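Local coordinates for protein SAR-endolysin (Enterobacteria phage P1, PDB 1XJU) that degrades host peptidoglycan as a lysozyme once released from the inner membrane, working with pinholin and spanins to lyse the cell and free new phage, at residues Tyr21-Pro24 with Ala25-Thr29. Residues are numbered along the deposited sequence; the frame is centred on the assembly and turned at random.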
loop_
_atom_site.group_PDB
_atom_site.type_symbol
_atom_site.label_atom_id
_atom_site.label_comp_id
_atom_site.label_asym_id
_atom_site.label_seq_id
_atom_site.Cartn_x
_atom_site.Cartn_y
_atom_site.Cartn_z
ATOM N N TYR A 21 1.190 8.596 9.171
ATOM C CA TYR A 21 0.822 7.275 8.667
ATOM C C TYR A 21 -0.014 7.314 7.419
ATOM O O TYR A 21 -0.090 6.313 6.677
ATOM C CB TYR A 21 0.166 6.447 9.788
ATOM C CG TYR A 21 1.164 5.997 10.749
ATOM C CD1 TYR A 21 1.686 6.876 11.719
ATOM C CD2 TYR A 21 1.703 4.737 10.644
ATOM C CE1 TYR A 21 2.683 6.480 12.538
ATOM C CE2 TYR A 21 2.682 4.366 11.433
ATOM C CZ TYR A 21 3.212 5.232 12.389
ATOM O OH TYR A 21 4.213 4.788 13.195
ATOM N N MET A 22 -0.620 8.434 7.133
ATOM C CA MET A 22 -1.458 8.631 5.946
ATOM C C MET A 22 -0.665 9.066 4.695
ATOM O O MET A 22 -1.212 9.258 3.632
ATOM C CB MET A 22 -2.533 9.630 6.337
ATOM C CG MET A 22 -3.308 9.056 7.534
ATOM S SD MET A 22 -4.193 7.510 7.223
ATOM C CE MET A 22 -3.761 6.660 8.641
ATOM N N CYS A 23 0.635 9.348 4.853
ATOM C CA CYS A 23 1.406 9.896 3.770
ATOM C C CYS A 23 1.738 8.882 2.694
ATOM O O CYS A 23 1.879 7.708 2.946
ATOM C CB CYS A 23 2.681 10.523 4.312
ATOM S SG CYS A 23 2.383 11.882 5.488
ATOM N N PRO A 24 1.875 9.350 1.462
ATOM C CA PRO A 24 2.238 8.478 0.379
ATOM C C PRO A 24 3.636 7.905 0.600
ATOM O O PRO A 24 4.533 8.575 1.199
ATOM C CB PRO A 24 2.212 9.381 -0.833
ATOM C CG PRO A 24 2.454 10.737 -0.320
ATOM C CD PRO A 24 1.744 10.742 1.022
ATOM N N ALA A 25 3.891 6.722 0.060
ATOM C CA ALA A 25 5.116 5.969 0.287
ATOM C C ALA A 25 6.390 6.794 0.116
ATOM O O ALA A 25 7.337 6.593 0.858
ATOM C CB ALA A 25 5.143 4.819 -0.679
ATOM N N GLY A 26 6.415 7.597 -0.934
ATOM C CA GLY A 26 7.616 8.265 -1.304
ATOM C C GLY A 26 8.142 9.270 -0.280
ATOM O O GLY A 26 9.278 9.715 -0.426
ATOM N N VAL A 27 7.363 9.650 0.721
ATOM C CA VAL A 27 7.843 10.587 1.740
ATOM C C VAL A 27 8.181 9.916 3.045
ATOM O O VAL A 27 8.519 10.600 4.005
ATOM C CB VAL A 27 6.904 11.810 1.921
ATOM C CG1 VAL A 27 6.714 12.506 0.619
ATOM C CG2 VAL A 27 5.580 11.422 2.576
ATOM N N TRP A 28 8.158 8.570 3.105
ATOM C CA TRP A 28 8.555 7.842 4.318
ATOM C C TRP A 28 10.064 7.616 4.293
ATOM O O TRP A 28 10.574 6.502 4.404
ATOM C CB TRP A 28 7.876 6.476 4.409
ATOM C CG TRP A 28 6.415 6.510 4.640
ATOM C CD1 TRP A 28 5.436 7.084 3.839
ATOM C CD2 TRP A 28 5.734 5.922 5.756
ATOM N NE1 TRP A 28 4.201 6.858 4.407
ATOM C CE2 TRP A 28 4.359 6.140 5.574
ATOM C CE3 TRP A 28 6.150 5.199 6.886
ATOM C CZ2 TRP A 28 3.398 5.708 6.492
ATOM C CZ3 TRP A 28 5.156 4.742 7.770
ATOM C CH2 TRP A 28 3.829 5.038 7.582
ATOM N N THR A 29 10.825 8.712 4.258
ATOM C CA THR A 29 12.256 8.727 4.054
ATOM C C THR A 29 12.990 9.554 5.080
ATOM O O THR A 29 14.200 9.717 4.953
ATOM C CB THR A 29 12.567 9.306 2.629
ATOM O OG1 THR A 29 11.880 10.547 2.436
ATOM C CG2 THR A 29 12.064 8.344 1.553
#
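W28 turns the edge of its indole to the backbone carbonyls of Y21, C23 and P24, a compact example of an indole edge bonded to the loop that precedes it. Its NE1 donates to C23 O at 2.9 Å, nearly straight (167°); the acceptor lies in the indole plane, but the nitrogen stands above the carbonyl plane. N87, from helix 75-88, supplies a second donor to C23 O and also binds Y21 O. Two further carbonyls line the indole rim, Y21 O 3.5 Å from W28 CZ2 and P24 O 3.2 Å from W28 CD1. The six-membered ring of W28 then points its edge toward Y21 in a T-shaped stack, planes at 89° and centroids 5.5 Å apart; W28 CH2 arrives obliquely and off-centre, nearest to Y21 CD2 (3.7 Å).

P24 O accepts a hydrogen bond from V27 N at 3.1 Å, opening the 3-10 turn 25-27, after which W28 centres an inverse gamma turn. This loop follows helix 13-18 of the phage lysozyme fold and carries the active-site residue C23, here locked to C16 in the disulfide of the inactive enzyme.

Apolar packing completes the contact. A chi1 of -56° puts V27 CG2 between the backbone N and the carbonyl carbon, from where it presses tightly on C23 CB, 3.5 Å away, while I49 of helix 46-67 also touches V27.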